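Local coordinates for protein tyrosine--tRNA ligase (PDB 2CYC) that binds L-tyrosine and, as an aminoacyl-tRNA synthetase, probably activates it with ATP and transfers it to the acceptor end of its cognate tRNA, at residues T50-G55 with I348-P353; F98-E103 with R356-H361. One frame throughout, in Å; residues are numbered along the deposited sequence.

Contact 1 of 2, residues T50-G55 with I348-P353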
loop_
_atom_site.group_PDB
_atom_site.type_symbol
_atom_site.label_atom_id
_atom_site.label_comp_id
_atom_site.label_asym_id
_atom_site.label_seq_id
_atom_site.Cartn_x
_atom_site.Cartn_y
_atom_site.Cartn_z
ATOM N N THR A 50 -15.506 21.910 -10.085
ATOM C CA THR A 50 -14.918 20.758 -10.764
ATOM C C THR A 50 -14.850 20.938 -12.280
ATOM O O THR A 50 -13.795 20.773 -12.895
ATOM C CB THR A 50 -15.729 19.494 -10.446
ATOM O OG1 THR A 50 -15.903 19.403 -9.031
ATOM C CG2 THR A 50 -15.013 18.246 -10.927
ATOM N N GLY A 51 -15.981 21.284 -12.881
ATOM C CA GLY A 51 -16.005 21.449 -14.319
ATOM C C GLY A 51 -15.390 22.726 -14.858
ATOM O O GLY A 51 -14.473 22.670 -15.688
ATOM N N LEU A 52 -15.875 23.875 -14.387
ATOM C CA LEU A 52 -15.398 25.166 -14.882
ATOM C C LEU A 52 -13.955 25.541 -14.565
ATOM O O LEU A 52 -13.222 25.962 -15.453
ATOM C CB LEU A 52 -16.336 26.292 -14.419
ATOM C CG LEU A 52 -17.814 26.038 -14.731
ATOM C CD1 LEU A 52 -18.566 27.356 -14.647
ATOM C CD2 LEU A 52 -17.973 25.422 -16.129
ATOM N N MET A 53 -13.537 25.394 -13.316
ATOM C CA MET A 53 -12.173 25.757 -12.965
ATOM C C MET A 53 -11.163 24.811 -13.613
ATOM O O MET A 53 -10.168 25.255 -14.181
ATOM C CB MET A 53 -12.019 25.783 -11.444
ATOM C CG MET A 53 -12.986 26.762 -10.767
ATOM S SD MET A 53 -12.680 28.514 -11.202
ATOM C CE MET A 53 -13.816 28.750 -12.558
ATOM N N ALA A 54 -11.410 23.509 -13.538
ATOM C CA ALA A 54 -10.500 22.551 -14.169
ATOM C C ALA A 54 -10.551 22.754 -15.689
ATOM O O ALA A 54 -9.532 22.730 -16.367
ATOM C CB ALA A 54 -10.912 21.122 -13.824
ATOM N N GLY A 55 -11.757 22.962 -16.206
ATOM C CA GLY A 55 -11.939 23.163 -17.630
ATOM C C GLY A 55 -11.198 24.380 -18.121
ATOM O O GLY A 55 -10.564 24.339 -19.178
ATOM N N ILE A 348 -26.599 30.920 -16.497
ATOM C CA ILE A 348 -27.594 30.238 -17.312
ATOM C C ILE A 348 -27.153 30.217 -18.770
ATOM O O ILE A 348 -27.254 29.190 -19.450
ATOM C CB ILE A 348 -28.963 30.936 -17.197
ATOM C CG1 ILE A 348 -29.558 30.663 -15.815
ATOM C CG2 ILE A 348 -29.897 30.469 -18.314
ATOM C CD1 ILE A 348 -30.837 31.451 -15.534
ATOM N N ASN A 349 -26.640 31.346 -19.243
ATOM C CA ASN A 349 -26.201 31.435 -20.625
ATOM C C ASN A 349 -24.902 30.703 -20.866
ATOM O O ASN A 349 -24.737 30.037 -21.891
ATOM C CB ASN A 349 -26.079 32.899 -21.054
ATOM C CG ASN A 349 -27.431 33.580 -21.142
ATOM O OD1 ASN A 349 -28.380 33.019 -21.699
ATOM N ND2 ASN A 349 -27.532 34.789 -20.597
ATOM N N LEU A 350 -23.979 30.816 -19.924
ATOM C CA LEU A 350 -22.698 30.136 -20.068
ATOM C C LEU A 350 -22.881 28.629 -20.207
ATOM O O LEU A 350 -22.254 27.988 -21.049
ATOM C CB LEU A 350 -21.809 30.395 -18.844
ATOM C CG LEU A 350 -20.484 29.625 -18.811
ATOM C CD1 LEU A 350 -19.614 30.081 -19.978
ATOM C CD2 LEU A 350 -19.760 29.866 -17.483
ATOM N N LEU A 351 -23.755 28.076 -19.376
ATOM C CA LEU A 351 -23.978 26.635 -19.330
ATOM C C LEU A 351 -24.996 26.043 -20.304
ATOM O O LEU A 351 -25.195 24.820 -20.326
ATOM C CB LEU A 351 -24.365 26.238 -17.896
ATOM C CG LEU A 351 -23.383 26.652 -16.783
ATOM C CD1 LEU A 351 -24.039 26.448 -15.416
ATOM C CD2 LEU A 351 -22.078 25.843 -16.887
ATOM N N GLU A 352 -25.629 26.887 -21.113
ATOM C CA GLU A 352 -26.641 26.389 -22.042
ATOM C C GLU A 352 -26.203 25.209 -22.905
ATOM O O GLU A 352 -26.926 24.221 -23.010
ATOM C CB GLU A 352 -27.164 27.503 -22.959
ATOM C CG GLU A 352 -28.200 26.960 -23.947
ATOM C CD GLU A 352 -28.900 28.027 -24.751
ATOM O OE1 GLU A 352 -29.669 27.653 -25.661
ATOM O OE2 GLU A 352 -28.696 29.229 -24.479
ATOM N N PRO A 353 -25.019 25.293 -23.537
ATOM C CA PRO A 353 -24.577 24.170 -24.376
ATOM C C PRO A 353 -24.585 22.850 -23.620
ATOM O O PRO A 353 -24.875 21.789 -24.182
ATOM C CB PRO A 353 -23.162 24.575 -24.792
ATOM C CG PRO A 353 -23.216 26.083 -24.775
ATOM C CD PRO A 353 -24.009 26.364 -23.516
#
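L52 meets L350 and L351 across this contact, and it is the single residue of 50-55 to do so. Its CB starts toward the other segment, but neither CB nor CG comes close enough to touch. The torsion about CA-CB (chi1 -52°) sets CG beside the backbone N and anti to the carbonyl carbon, and the two methyls of the fork then make separate contacts. CD1, at the extended end of the chain, reaches L350 CD2 tip to tip at 4.0 Å. CD2 comes to 4.2 Å from L351 CD2, where the two side chains cross obliquely.

On the facing side, L350 has its CG anti to the backbone N (chi1 174°), which carries CD2 out from the last turn of helix 336-350 to the methyl of L52. L351, at the step into helix 352-360, does not start toward L52; only its end swings nearer. The closest CA atoms, those of L52 and L351, are 9.8 Å apart, so leucine side chains rather than backbones fill the distance.

I296 of helix 288-297 touches both L52 and L350, M109 packs on L52, and I270 of helix 267-276 lies on L351. The helix carrying L52 opens at the HIGH-type signature of the class I catalytic core, and the contact joins it to the C-terminal helices. No hydrogen bond or charge spans the two segments. With just 93 Å² buried, methyl-methyl dispersion and exclusion of water hold this place, as one part of a wider apolar cluster.

Contact 2 of 2, residues F98-E103 with R356-H361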
loop_
_atom_site.group_PDB
_atom_site.type_symbol
_atom_site.label_atom_id
_atom_site.label_comp_id
_atom_site.label_asym_id
_atom_site.label_seq_id
_atom_site.Cartn_x
_atom_site.Cartn_y
_atom_site.Cartn_z
ATOM N N PHE A 98 -19.492 11.188 -16.041
ATOM C CA PHE A 98 -18.394 12.089 -15.730
ATOM C C PHE A 98 -17.548 12.517 -16.916
ATOM O O PHE A 98 -17.274 13.702 -17.087
ATOM C CB PHE A 98 -17.502 11.485 -14.638
ATOM C CG PHE A 98 -16.656 12.504 -13.944
ATOM C CD1 PHE A 98 -15.454 12.932 -14.504
ATOM C CD2 PHE A 98 -17.095 13.095 -12.763
ATOM C CE1 PHE A 98 -14.699 13.939 -13.896
ATOM C CE2 PHE A 98 -16.346 14.106 -12.147
ATOM C CZ PHE A 98 -15.146 14.525 -12.720
ATOM N N LYS A 99 -17.130 11.552 -17.728
ATOM C CA LYS A 99 -16.315 11.840 -18.894
ATOM C C LYS A 99 -16.959 12.895 -19.777
ATOM O O LYS A 99 -16.337 13.914 -20.077
ATOM C CB LYS A 99 -16.082 10.569 -19.710
ATOM C CG LYS A 99 -15.339 10.801 -21.034
ATOM C CD LYS A 99 -14.989 9.476 -21.689
ATOM C CE LYS A 99 -14.126 9.664 -22.923
ATOM N NZ LYS A 99 -14.869 10.399 -23.974
ATOM N N VAL A 100 -18.210 12.661 -20.175
ATOM C CA VAL A 100 -18.900 13.604 -21.047
ATOM C C VAL A 100 -19.216 14.924 -20.339
ATOM O O VAL A 100 -19.226 15.981 -20.967
ATOM C CB VAL A 100 -20.202 12.985 -21.646
ATOM C CG1 VAL A 100 -21.247 12.774 -20.570
ATOM C CG2 VAL A 100 -20.743 13.894 -22.761
ATOM N N GLY A 101 -19.465 14.867 -19.035
ATOM C CA GLY A 101 -19.733 16.089 -18.296
ATOM C C GLY A 101 -18.499 16.982 -18.338
ATOM O O GLY A 101 -18.603 18.195 -18.492
ATOM N N MET A 102 -17.320 16.378 -18.205
ATOM C CA MET A 102 -16.067 17.132 -18.247
ATOM C C MET A 102 -15.783 17.651 -19.648
ATOM O O MET A 102 -15.315 18.779 -19.815
ATOM C CB MET A 102 -14.896 16.258 -17.783
ATOM C CG MET A 102 -14.801 16.117 -16.280
ATOM S SD MET A 102 -14.509 17.716 -15.478
ATOM C CE MET A 102 -15.979 17.927 -14.708
ATOM N N GLU A 103 -16.057 16.822 -20.655
ATOM C CA GLU A 103 -15.838 17.225 -22.038
ATOM C C GLU A 103 -16.617 18.508 -22.328
ATOM O O GLU A 103 -16.082 19.443 -22.923
ATOM C CB GLU A 103 -16.277 16.115 -23.006
ATOM C CG GLU A 103 -15.256 15.003 -23.180
ATOM C CD GLU A 103 -15.801 13.779 -23.920
ATOM O OE1 GLU A 103 -14.984 12.990 -24.430
ATOM O OE2 GLU A 103 -17.030 13.591 -23.981
ATOM N N ARG A 356 -28.235 21.700 -23.118
ATOM C CA ARG A 356 -28.720 21.185 -24.393
ATOM C C ARG A 356 -28.206 19.777 -24.669
ATOM O O ARG A 356 -28.944 18.937 -25.180
ATOM C CB ARG A 356 -28.342 22.115 -25.555
ATOM C CG ARG A 356 -29.357 23.243 -25.765
ATOM C CD ARG A 356 -29.146 24.018 -27.068
ATOM N NE ARG A 356 -27.944 24.855 -27.065
ATOM C CZ ARG A 356 -26.783 24.508 -27.614
ATOM N NH1 ARG A 356 -25.742 25.337 -27.562
ATOM N NH2 ARG A 356 -26.664 23.332 -28.224
ATOM N N TYR A 357 -26.951 19.512 -24.325
ATOM C CA TYR A 357 -26.409 18.189 -24.563
ATOM C C TYR A 357 -27.114 17.147 -23.703
ATOM O O TYR A 357 -27.580 16.118 -24.207
ATOM C CB TYR A 357 -24.900 18.141 -24.288
ATOM C CG TYR A 357 -24.342 16.746 -24.468
ATOM C CD1 TYR A 357 -24.409 15.814 -23.436
ATOM C CD2 TYR A 357 -23.856 16.323 -25.705
ATOM C CE1 TYR A 357 -24.027 14.497 -23.629
ATOM C CE2 TYR A 357 -23.461 14.999 -25.910
ATOM C CZ TYR A 357 -23.559 14.090 -24.865
ATOM O OH TYR A 357 -23.232 12.765 -25.054
ATOM N N PHE A 358 -27.205 17.405 -22.404
ATOM C CA PHE A 358 -27.844 16.430 -21.547
ATOM C C PHE A 358 -29.334 16.307 -21.793
ATOM O O PHE A 358 -29.943 15.307 -21.430
ATOM C CB PHE A 358 -27.537 16.725 -20.085
ATOM C CG PHE A 358 -26.121 16.382 -19.704
ATOM C CD1 PHE A 358 -25.172 17.381 -19.490
ATOM C CD2 PHE A 358 -25.723 15.047 -19.603
ATOM C CE1 PHE A 358 -23.841 17.055 -19.176
ATOM C CE2 PHE A 358 -24.398 14.707 -19.290
ATOM C CZ PHE A 358 -23.455 15.716 -19.076
ATOM N N GLU A 359 -29.920 17.311 -22.430
ATOM C CA GLU A 359 -31.340 17.267 -22.732
ATOM C C GLU A 359 -31.584 16.336 -23.917
ATOM O O GLU A 359 -32.577 15.609 -23.949
ATOM C CB GLU A 359 -31.846 18.675 -23.043
ATOM C CG GLU A 359 -32.293 19.436 -21.795
ATOM C CD GLU A 359 -32.397 20.939 -22.009
ATOM O OE1 GLU A 359 -32.520 21.375 -23.173
ATOM O OE2 GLU A 359 -32.366 21.687 -21.006
ATOM N N LYS A 360 -30.662 16.356 -24.880
ATOM C CA LYS A 360 -30.752 15.526 -26.079
ATOM C C LYS A 360 -30.299 14.094 -25.811
ATOM O O LYS A 360 -30.799 13.149 -26.430
ATOM C CB LYS A 360 -29.892 16.128 -27.203
ATOM C CG LYS A 360 -29.839 15.284 -28.477
ATOM C CD LYS A 360 -28.962 15.922 -29.557
ATOM C CE LYS A 360 -28.777 14.973 -30.748
ATOM N NZ LYS A 360 -28.035 15.591 -31.881
ATOM N N HIS A 361 -29.340 13.947 -24.897
ATOM C CA HIS A 361 -28.785 12.639 -24.528
ATOM C C HIS A 361 -29.067 12.462 -23.029
ATOM O O HIS A 361 -28.221 12.770 -22.187
ATOM C CB HIS A 361 -27.272 12.631 -24.789
ATOM C CG HIS A 361 -26.891 13.070 -26.171
ATOM N ND1 HIS A 361 -26.888 12.215 -27.255
ATOM C CD2 HIS A 361 -26.497 14.277 -26.648
ATOM C CE1 HIS A 361 -26.504 12.874 -28.336
ATOM N NE2 HIS A 361 -26.262 14.127 -27.996
#
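The rings of F358 and Y357 receive V100 and G101 from helix 87-108. F358 presents its edge to the backbone: G101 CA lies in the ring plane, 3.8 Å from F358 CZ. One face of the same ring is covered from within its own helix by Y357, whose CD1 stands over the ring centre. The tyrosine ring has H361 CD2 above one face, offset toward the rim.

V100 comes obliquely to both rings and divides its two methyls between them. Its CG2 touches Y357 CE1 at 3.4 Å, a tight approach, and also lies close to the ring carbon CZ and the hydroxyl oxygen. V100 and F358 reach in from opposite directions, and CG1 comes to 3.9 Å from F358 CE2. Here CG1 is wedged between the backbone N and the carbonyl carbon (chi1 68°), a less usual setting for a helical valine, and this turns one methyl to each ring. Cutting V100 back to an alanine removes both methyls and would probably open a gap beside Y357 and F358, freeing the tyrosine ring to shift.

The helix axes run roughly antiparallel (146°) and come no nearer than 11.5 Å, a spacing bridged by the aromatic side chains and V100. H264 meets F358 edge-to-face, and P364 and L365 of helix 363-370 pack on the same side chain. K99 and E103, one turn apart on helix 87-108, form a salt bridge (NZ to OE1, 2.6 Å), with NZ lying above the carboxylate plane. Across the interface itself no polar bond forms: the joint between the catalytic core and the C-terminal helices depends here on the fit of aliphatic carbon to aromatic rings.

From the N terminus the chain passes 50-55 on helix 48-63 and then 98-103 on helix 87-108, both in the catalytic core. After the rest of that core and the KMSKS region it reaches the C-terminal helices, where 348-353 closes the loop of contact 1 over 292 intervening residues. Segment 356-361, a little further along helix 352-360, closes contact 2 over 252. Their segments alternate, so the loops cross rather than nest. The centres lie 11 Å apart, and the core halves touch directly: M102 CE packs 3.5 Å from G51 CA. Two neighbouring core helices are thus tied to consecutive parts of one C-terminal helical run.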